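Local coordinates for protein cysteine desulfurase (Elizabethkingia anophelis NUHP1, PDB 5VPR) that probably uses pyridoxal 5'-phosphate to remove sulfur from L-cysteine, releasing L-alanine and handing the sulfur to a carrier, at residues 12-15 with 16-20; 72-75 with 76-80; 100-103 with 104-108; 216-219 with 220-223. All blocks are in the same frame, centred on the assembly; numbering follows the deposited sequence.

Contact 1: residues 12-15 with 16-20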
loop_
_atom_site.group_PDB
_atom_site.type_symbol
_atom_site.label_atom_id
_atom_site.label_comp_id
_atom_site.label_asym_id
_atom_site.label_seq_id
_atom_site.Cartn_x
_atom_site.Cartn_y
_atom_site.Cartn_z
ATOM N N ILE A 12 14.828 1.498 -18.130
ATOM C CA ILE A 12 15.063 0.998 -16.778
ATOM C C ILE A 12 16.328 1.602 -16.182
ATOM O O ILE A 12 16.398 1.848 -14.970
ATOM C CB ILE A 12 15.112 -0.543 -16.787
ATOM C CG1 ILE A 12 15.336 -1.086 -15.372
ATOM C CG2 ILE A 12 16.187 -1.056 -17.755
ATOM C CD1 ILE A 12 14.243 -0.716 -14.398
ATOM N N GLN A 13 17.335 1.872 -17.013
ATOM C CA GLN A 13 18.580 2.435 -16.500
ATOM C C GLN A 13 18.407 3.898 -16.109
ATOM O O GLN A 13 19.000 4.356 -15.128
ATOM C CB GLN A 13 19.702 2.270 -17.529
ATOM C CG GLN A 13 20.211 0.827 -17.673
ATOM C CD GLN A 13 20.581 0.190 -16.331
ATOM O OE1 GLN A 13 21.308 0.775 -15.527
ATOM N NE2 GLN A 13 20.072 -1.013 -16.086
ATOM N N GLU A 14 17.612 4.654 -16.866
ATOM C CA GLU A 14 17.327 6.020 -16.447
ATOM C C GLU A 14 16.564 6.024 -15.129
ATOM O O GLU A 14 16.817 6.862 -14.256
ATOM C CB GLU A 14 16.551 6.754 -17.540
ATOM C CG GLU A 14 16.557 8.272 -17.403
ATOM C CD GLU A 14 15.549 8.783 -16.382
ATOM O OE1 GLU A 14 14.600 8.040 -16.050
ATOM O OE2 GLU A 14 15.707 9.930 -15.913
ATOM N N ILE A 15 15.636 5.075 -14.960
ATOM C CA ILE A 15 14.873 4.988 -13.715
ATOM C C ILE A 15 15.803 4.700 -12.543
ATOM O O ILE A 15 15.757 5.381 -11.511
ATOM C CB ILE A 15 13.780 3.908 -13.827
ATOM C CG1 ILE A 15 12.744 4.258 -14.902
ATOM C CG2 ILE A 15 13.133 3.661 -12.469
ATOM C CD1 ILE A 15 12.173 5.627 -14.770
ATOM N N ARG A 16 16.658 3.675 -12.683
ATOM C CA ARG A 16 17.522 3.268 -11.576
ATOM C C ARG A 16 18.509 4.365 -11.203
ATOM O O ARG A 16 18.912 4.466 -10.037
ATOM C CB ARG A 16 18.286 1.979 -11.926
ATOM C CG ARG A 16 17.439 0.703 -11.887
ATOM C CD ARG A 16 18.236 -0.544 -12.262
ATOM N NE ARG A 16 19.322 -0.844 -11.324
ATOM C CZ ARG A 16 19.182 -1.544 -10.201
ATOM N NH1 ARG A 16 17.993 -2.024 -9.845
ATOM N NH2 ARG A 16 20.235 -1.759 -9.424
ATOM N N SER A 17 18.920 5.186 -12.173
ATOM C CA SER A 17 19.834 6.282 -11.869
ATOM C C SER A 17 19.220 7.307 -10.918
ATOM O O SER A 17 19.957 8.080 -10.300
ATOM C CB SER A 17 20.287 6.961 -13.169
ATOM O OG SER A 17 19.190 7.529 -13.862
ATOM N N GLN A 18 17.894 7.325 -10.771
ATOM C CA GLN A 18 17.256 8.276 -9.868
ATOM C C GLN A 18 17.254 7.816 -8.414
ATOM O O GLN A 18 16.869 8.601 -7.544
ATOM C CB GLN A 18 15.812 8.552 -10.322
ATOM C CG GLN A 18 15.716 9.041 -11.776
ATOM C CD GLN A 18 14.285 9.283 -12.243
ATOM O OE1 GLN A 18 13.474 9.889 -11.536
ATOM N NE2 GLN A 18 13.975 8.815 -13.447
ATOM N N PHE A 19 17.683 6.584 -8.122
ATOM C CA PHE A 19 17.593 6.039 -6.766
ATOM C C PHE A 19 18.983 5.830 -6.191
ATOM O O PHE A 19 19.616 4.790 -6.452
ATOM C CB PHE A 19 16.812 4.726 -6.770
ATOM C CG PHE A 19 15.366 4.908 -7.069
ATOM C CD1 PHE A 19 14.923 5.012 -8.375
ATOM C CD2 PHE A 19 14.451 5.010 -6.041
ATOM C CE1 PHE A 19 13.575 5.208 -8.648
ATOM C CE2 PHE A 19 13.109 5.202 -6.302
ATOM C CZ PHE A 19 12.668 5.303 -7.605
ATOM N N PRO A 20 19.501 6.772 -5.401
ATOM C CA PRO A 20 20.904 6.656 -4.964
ATOM C C PRO A 20 21.183 5.398 -4.163
ATOM O O PRO A 20 22.250 4.798 -4.333
ATOM C CB PRO A 20 21.123 7.935 -4.140
ATOM C CG PRO A 20 19.752 8.431 -3.821
ATOM C CD PRO A 20 18.887 8.034 -4.976
#
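Gln-18 reaches back over the last turn of the short helix 12-17 to meet Glu-14 and Ile-15. Its CB lies 3.4 Å from Ile-15 O, the carbonyl that also accepts the backbone N of Gln-18 at 3.0 Å. Because CG stands anti to the carbonyl carbon (chi1 -56°), the side chain is sent back along the helix, and CG comes 3.5 Å from Glu-14 O. Beyond CG the chain runs extended to the amide, where NE2 gives a weak hydrogen bond to Glu-14 OE1 (2.8 Å). That bond is bent, 125° at the hydrogen, and the carboxylate and amide planes stand 62° apart. NE2 also passes Ile-15 CD1, while OE1 of the amide accepts from Lys-302 NZ, so the Lys-302 bond is the firmer of the two and, with the weak one to Glu-14, probably sets which way the amide is turned.

Ile-15 O is approached by a second group: the Phe-19 ring presents its edge, with CD1 3.3 Å from the oxygen and the oxygen in the ring plane. The two side chains lie side by side, and Ile-15 CG2 is 4.1 Å from Phe-19 CE1. Phe-19 meets Tyr-393 edge-to-face and also packs on Phe-299. The turn is thus set against helix 287-303 through Ile-15 and Gln-18, while Arg-16 NH1 donates to Tyr-393 O and forms a salt bridge with Glu-398 at the start of helix 396-413.

Contact 2: residues 72-75 with 76-80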
loop_
_atom_site.group_PDB
_atom_site.type_symbol
_atom_site.label_atom_id
_atom_site.label_comp_id
_atom_site.label_asym_id
_atom_site.label_seq_id
_atom_site.Cartn_x
_atom_site.Cartn_y
_atom_site.Cartn_z
ATOM N N ALA A 72 4.573 28.106 2.250
ATOM C CA ALA A 72 4.469 26.744 2.772
ATOM C C ALA A 72 3.043 26.217 2.645
ATOM O O ALA A 72 2.832 25.069 2.234
ATOM C CB ALA A 72 4.924 26.703 4.235
ATOM N N THR A 73 2.054 27.055 2.978
ATOM C CA THR A 73 0.654 26.644 2.915
ATOM C C THR A 73 0.257 26.288 1.488
ATOM O O THR A 73 -0.384 25.259 1.241
ATOM C CB THR A 73 -0.244 27.766 3.448
ATOM O OG1 THR A 73 0.138 28.095 4.790
ATOM C CG2 THR A 73 -1.709 27.343 3.435
ATOM N N GLU A 74 0.634 27.141 0.535
ATOM C CA GLU A 74 0.295 26.917 -0.866
ATOM C C GLU A 74 0.933 25.634 -1.396
ATOM O O GLU A 74 0.305 24.879 -2.152
ATOM C CB GLU A 74 0.740 28.130 -1.680
ATOM C CG GLU A 74 0.367 28.108 -3.140
ATOM C CD GLU A 74 0.694 29.429 -3.819
ATOM O OE1 GLU A 74 1.168 30.358 -3.118
ATOM O OE2 GLU A 74 0.478 29.537 -5.047
ATOM N N MET A 75 2.186 25.380 -1.026
ATOM C CA MET A 75 2.862 24.172 -1.490
ATOM C C MET A 75 2.174 22.920 -0.963
ATOM O O MET A 75 2.040 21.927 -1.688
ATOM C CB MET A 75 4.333 24.187 -1.063
ATOM C CG MET A 75 5.182 25.244 -1.775
ATOM S SD MET A 75 6.844 25.367 -1.078
ATOM C CE MET A 75 7.490 23.702 -1.316
ATOM N N MET A 76 1.738 22.938 0.298
ATOM C CA MET A 76 1.048 21.765 0.833
ATOM C C MET A 76 -0.293 21.572 0.144
ATOM O O MET A 76 -0.687 20.430 -0.139
ATOM C CB MET A 76 0.861 21.880 2.353
ATOM C CG MET A 76 0.713 20.508 3.030
ATOM S SD MET A 76 0.472 20.588 4.816
ATOM C CE MET A 76 -1.300 20.905 4.874
ATOM N N GLU A 77 -0.994 22.679 -0.166
ATOM C CA GLU A 77 -2.269 22.570 -0.870
ATOM C C GLU A 77 -2.069 22.143 -2.316
ATOM O O GLU A 77 -2.896 21.402 -2.863
ATOM C CB GLU A 77 -3.055 23.883 -0.806
ATOM C CG GLU A 77 -3.566 24.239 0.592
ATOM C CD GLU A 77 -4.297 23.076 1.278
ATOM O OE1 GLU A 77 -5.212 22.490 0.654
ATOM O OE2 GLU A 77 -3.954 22.749 2.441
ATOM N N ASP A 78 -0.985 22.599 -2.959
ATOM C CA ASP A 78 -0.633 22.051 -4.273
ATOM C C ASP A 78 -0.439 20.538 -4.200
ATOM O O ASP A 78 -0.860 19.800 -5.104
ATOM C CB ASP A 78 0.645 22.696 -4.806
ATOM C CG ASP A 78 0.470 24.161 -5.160
ATOM O OD1 ASP A 78 -0.683 24.612 -5.332
ATOM O OD2 ASP A 78 1.503 24.856 -5.279
ATOM N N ALA A 79 0.211 20.062 -3.138
ATOM C CA ALA A 79 0.433 18.624 -2.988
ATOM C C ALA A 79 -0.885 17.885 -2.799
ATOM O O ALA A 79 -1.090 16.806 -3.377
ATOM C CB ALA A 79 1.369 18.345 -1.813
ATOM N N ARG A 80 -1.805 18.466 -2.026
ATOM C CA ARG A 80 -3.120 17.848 -1.884
ATOM C C ARG A 80 -3.801 17.687 -3.236
ATOM O O ARG A 80 -4.454 16.669 -3.488
ATOM C CB ARG A 80 -4.011 18.660 -0.946
ATOM C CG ARG A 80 -5.279 17.885 -0.523
ATOM C CD ARG A 80 -6.261 18.736 0.319
ATOM N NE ARG A 80 -5.629 19.520 1.397
ATOM C CZ ARG A 80 -5.477 19.123 2.663
ATOM N NH1 ARG A 80 -5.881 17.921 3.062
ATOM N NH2 ARG A 80 -4.916 19.943 3.554
#
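Asp-78 folds its carboxylate back against the turn that begins at Glu-74, in the middle of the long helix 67-87. Its backbone N donates to Glu-74 O at 2.7 Å, and the side-chain CG sits 3.1 Å from the same oxygen. With CG placed beside its own backbone N (chi1 -68°), both carboxylate oxygens lie close to that carbonyl, although all three are acceptors and no bond joins them. Glu-74 sends its extended chain across that of Asp-78 obliquely, its CG 4.1 Å from Asp-78 OD2, and the two carboxylate planes are 72° apart.

One residue before Asp-78, Glu-77 lays CG 3.4 Å from Thr-73 O, the carbonyl that takes its backbone N. A bend at chi2 (-49°) then carries its carboxylate forward to Arg-80, which grips it side-on: NE reaches OE1 at 3.1 Å and NH2 reaches OE2 at 3.2 Å, the latter on the syn lone pair. Further out, NH1 of Arg-80 holds Glu-281 and the carbonyl of Val-95, and Glu-77 OE2 takes a weak bond from His-62. Thr-73 OG1 bonds Ser-69 O and His-62 N, while Met-75 and Met-76 pack on helix 287-303.

Charge is therefore distributed unevenly round the helix. The charge of Glu-77 is probably balanced largely by buried Arg-80, whose guanidinium is shared with Glu-281, whereas Glu-74 OE2 and Asp-78 OD2 stand 4.8 Å apart as like charges, a proximity that would be expected to raise their proton affinity slightly.

Contact 3: residues 100-103 with 104-108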
loop_
_atom_site.group_PDB
_atom_site.type_symbol
_atom_site.label_atom_id
_atom_site.label_comp_id
_atom_site.label_asym_id
_atom_site.label_seq_id
_atom_site.Cartn_x
_atom_site.Cartn_y
_atom_site.Cartn_z
ATOM N N GLY A 100 0.010 7.749 7.873
ATOM C CA GLY A 100 0.151 6.370 7.437
ATOM C C GLY A 100 -1.205 5.717 7.287
ATOM O O GLY A 100 -2.230 6.254 7.701
ATOM N N THR A 101 -1.204 4.533 6.666
ATOM C CA THR A 101 -2.457 3.793 6.496
ATOM C C THR A 101 -3.108 3.496 7.844
ATOM O O THR A 101 -4.333 3.634 8.008
ATOM C CB THR A 101 -2.212 2.477 5.744
ATOM O OG1 THR A 101 -1.569 2.741 4.490
ATOM C CG2 THR A 101 -3.538 1.770 5.469
ATOM N N THR A 102 -2.304 3.077 8.818
ATOM C CA THR A 102 -2.841 2.725 10.125
ATOM C C THR A 102 -3.576 3.900 10.759
ATOM O O THR A 102 -4.640 3.714 11.362
ATOM C CB THR A 102 -1.711 2.225 11.026
ATOM O OG1 THR A 102 -1.147 1.041 10.448
ATOM C CG2 THR A 102 -2.227 1.907 12.425
ATOM N N GLU A 103 -3.037 5.121 10.614
ATOM C CA GLU A 103 -3.723 6.301 11.136
ATOM C C GLU A 103 -5.071 6.501 10.453
ATOM O O GLU A 103 -6.080 6.791 11.110
ATOM C CB GLU A 103 -2.844 7.539 10.958
ATOM C CG GLU A 103 -1.724 7.699 11.991
ATOM C CD GLU A 103 -0.479 6.857 11.707
ATOM O OE1 GLU A 103 -0.442 6.097 10.698
ATOM O OE2 GLU A 103 0.474 6.969 12.517
ATOM N N GLY A 104 -5.104 6.375 9.118
ATOM C CA GLY A 104 -6.363 6.521 8.400
ATOM C C GLY A 104 -7.404 5.526 8.870
ATOM O O GLY A 104 -8.573 5.874 9.055
ATOM N N ILE A 105 -6.981 4.284 9.118
ATOM C CA ILE A 105 -7.903 3.262 9.608
ATOM C C ILE A 105 -8.458 3.668 10.965
ATOM O O ILE A 105 -9.676 3.656 11.185
ATOM C CB ILE A 105 -7.199 1.893 9.674
ATOM C CG1 ILE A 105 -6.867 1.374 8.272
ATOM C CG2 ILE A 105 -8.055 0.878 10.434
ATOM C CD1 ILE A 105 -6.039 0.066 8.298
ATOM N N ASN A 106 -7.567 4.064 11.887
ATOM C CA ASN A 106 -7.991 4.428 13.239
ATOM C C ASN A 106 -8.885 5.654 13.227
ATOM O O ASN A 106 -9.817 5.760 14.033
ATOM C CB ASN A 106 -6.770 4.680 14.130
ATOM C CG ASN A 106 -6.255 3.411 14.769
ATOM O OD1 ASN A 106 -6.823 2.918 15.742
ATOM N ND2 ASN A 106 -5.178 2.870 14.222
ATOM N N LEU A 107 -8.596 6.602 12.334
ATOM C CA LEU A 107 -9.439 7.781 12.186
ATOM C C LEU A 107 -10.878 7.381 11.875
ATOM O O LEU A 107 -11.821 7.874 12.504
ATOM C CB LEU A 107 -8.866 8.676 11.085
ATOM C CG LEU A 107 -9.427 10.074 10.789
ATOM C CD1 LEU A 107 -8.460 10.778 9.866
ATOM C CD2 LEU A 107 -10.826 10.073 10.162
ATOM N N VAL A 108 -11.071 6.493 10.897
ATOM C CA VAL A 108 -12.433 6.081 10.566
ATOM C C VAL A 108 -13.020 5.247 11.695
ATOM O O VAL A 108 -14.174 5.443 12.086
ATOM C CB VAL A 108 -12.465 5.327 9.223
ATOM C CG1 VAL A 108 -13.861 4.713 8.974
ATOM C CG2 VAL A 108 -12.071 6.263 8.073
#
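Thr-102 and Asn-106 stand side by side, pointing the same way, on the first turns of helix 101-111, whose N-cap is Gly-100. This helix start faces the cofactor in a fold type I, class-V aminotransferase architecture: Thr-102 OG1 bonds phosphate oxygen OP2 of the pyridoxal-lysine at position 233, and the helix dipole probably adds to the hold on that anion. Thr-102 keeps OG1 beside its backbone N (chi1 -62°), which leaves the methyl CG2 facing the amide nitrogen of Asn-106, 3.6 Å from ND2.

Thr-101 holds its side chain in the same rotamer but crosses Ile-105 obliquely, its CG2 4.1 Å from Ile-105 CD1. Ile-105 CG1 lies 3.4 Å from Thr-101 O, which also accepts the backbone N of Ile-105. The hydroxyl of Thr-101 bonds Ser-230 OG, while Ile-105 continues onto Phe-205 and Trp-136, so Ile-105 lies between the central sheet and helix 134-142, with Thr-101 against Asp-207 of the sheet.

The amide of Asn-106 returns to the backbone one turn earlier. Thr-102 O receives two bonds from this residue, from backbone N and from ND2, each 3.0 Å long. They arrive from opposite faces of the carbonyl plane, ND2 standing 49° out of it.

Contact 4: residues 216-219 with 220-223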
loop_
_atom_site.group_PDB
_atom_site.type_symbol
_atom_site.label_atom_id
_atom_site.label_comp_id
_atom_site.label_asym_id
_atom_site.label_seq_id
_atom_site.Cartn_x
_atom_site.Cartn_y
_atom_site.Cartn_z
ATOM N N GLU A 216 -3.175 2.019 -11.313
ATOM C CA GLU A 216 -3.916 3.270 -11.237
ATOM C C GLU A 216 -5.153 3.123 -10.363
ATOM O O GLU A 216 -5.833 2.097 -10.392
ATOM C CB GLU A 216 -4.314 3.740 -12.636
ATOM C CG GLU A 216 -5.210 4.979 -12.624
ATOM C CD GLU A 216 -5.323 5.659 -13.977
ATOM O OE1 GLU A 216 -4.359 5.556 -14.771
ATOM O OE2 GLU A 216 -6.371 6.303 -14.233
ATOM N N ILE A 217 -5.439 4.162 -9.581
ATOM C CA ILE A 217 -6.595 4.218 -8.696
ATOM C C ILE A 217 -7.545 5.292 -9.213
ATOM O O ILE A 217 -7.117 6.411 -9.513
ATOM C CB ILE A 217 -6.166 4.525 -7.246
ATOM C CG1 ILE A 217 -5.191 3.466 -6.721
ATOM C CG2 ILE A 217 -7.389 4.713 -6.343
ATOM C CD1 ILE A 217 -5.735 2.065 -6.733
ATOM N N ASP A 218 -8.835 4.958 -9.302
ATOM C CA ASP A 218 -9.895 5.915 -9.638
ATOM C C ASP A 218 -11.014 5.687 -8.627
ATOM O O ASP A 218 -11.862 4.804 -8.818
ATOM C CB ASP A 218 -10.397 5.730 -11.080
ATOM C CG ASP A 218 -11.407 6.804 -11.515
ATOM O OD1 ASP A 218 -12.082 7.423 -10.662
ATOM O OD2 ASP A 218 -11.528 7.031 -12.741
ATOM N N VAL A 219 -11.017 6.493 -7.560
ATOM C CA VAL A 219 -11.975 6.296 -6.483
ATOM C C VAL A 219 -13.392 6.635 -6.927
ATOM O O VAL A 219 -14.352 6.161 -6.305
ATOM C CB VAL A 219 -11.601 7.127 -5.236
ATOM C CG1 VAL A 219 -10.201 6.730 -4.704
ATOM C CG2 VAL A 219 -11.689 8.627 -5.542
ATOM N N GLN A 220 -13.555 7.437 -7.990
ATOM C CA GLN A 220 -14.896 7.738 -8.478
ATOM C C GLN A 220 -15.514 6.526 -9.155
ATOM O O GLN A 220 -16.665 6.171 -8.872
ATOM C CB GLN A 220 -14.882 8.950 -9.418
ATOM C CG GLN A 220 -14.805 10.279 -8.641
ATOM C CD GLN A 220 -14.969 11.519 -9.511
ATOM O OE1 GLN A 220 -16.085 11.891 -9.877
ATOM N NE2 GLN A 220 -13.855 12.178 -9.822
ATOM N N THR A 221 -14.766 5.857 -10.038
ATOM C CA THR A 221 -15.312 4.637 -10.625
ATOM C C THR A 221 -15.307 3.488 -9.620
ATOM O O THR A 221 -16.196 2.632 -9.655
ATOM C CB THR A 221 -14.548 4.259 -11.899
ATOM O OG1 THR A 221 -13.149 4.163 -11.616
ATOM C CG2 THR A 221 -14.766 5.303 -12.977
ATOM N N MET A 222 -14.348 3.470 -8.693
ATOM C CA MET A 222 -14.333 2.421 -7.675
ATOM C C MET A 222 -15.536 2.522 -6.740
ATOM O O MET A 222 -15.987 1.509 -6.196
ATOM C CB MET A 222 -13.031 2.492 -6.861
ATOM C CG MET A 222 -12.925 1.436 -5.752
ATOM S SD MET A 222 -11.442 1.604 -4.717
ATOM C CE MET A 222 -10.173 1.466 -5.968
ATOM N N ASP A 223 -16.041 3.727 -6.518
ATOM C CA ASP A 223 -17.177 3.951 -5.630
ATOM C C ASP A 223 -16.908 3.453 -4.205
ATOM O O ASP A 223 -17.821 3.022 -3.494
ATOM C CB ASP A 223 -18.454 3.313 -6.207
ATOM C CG ASP A 223 -19.686 3.742 -5.459
ATOM O OD1 ASP A 223 -19.747 4.941 -5.098
ATOM O OD2 ASP A 223 -20.560 2.886 -5.209
#
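The backbone passes from the extended run of Ile-217 and Asp-218 into the single helical turn 219-222 and leaves it at Asp-223 with positive phi (58°). Met-222 N closes the turn on Asp-218 O at 2.8 Å, in the carbonyl plane.

Asp-218 is the N-cap. Its CG lies opposite the backbone N about the CA-CB bond (chi1 -174°), swinging OD1 over the first turn to take Thr-221 N at 3.2 Å in a nearly straight bond, 164° at the hydrogen. That donor comes from well above the carboxylate plane. Gln-220 N adds a weak, bent bond to OD1 at 3.1 Å, and Asn-88 ND2 supplies a further one. Thr-221 crosses the Asp-218 side chain at about a right angle, its OG1 3.2 Å from Asp-218 CG and its methyl CG2 3.7 Å from OD2.

On the buried side, the Met-222 chain bends at chi3, and CE meets Ile-217 CG2 at 4.3 Å. Gln-220 NE2 bonds Asn-88 O, and the carboxylate of Asp-223 is paired with Lys-246 and Arg-197. Ile-217, Val-219 and Met-222 all pack on Phe-227 of strand 226-230, while Ile-217 and Val-219 also touch Ile-87 at the end of helix 67-87.

All four contacts are local turns, and no two touch. Contact 3 is the more interior, about 13 Å from the chain's centre with four buried residues; contact 1, about 22 Å out with two buried and three exposed, is more peripheral. Helix 287-303 packs against both contacts 1 and 2, whereas helix 67-87 carries contact 2 and reaches contact 4 at Ile-87. Contacts 2, 3 and 4 all pack on the central seven-stranded sheet, contact 2 at its edge strand 95-98. The chemistry follows position: an amide and a ring edge meet carboxylate and backbone oxygens at contact 1, carboxylates and an arginine line contact 2, one threonine hydroxyl meets the cofactor phosphate at contact 3, and an aspartate caps contact 4.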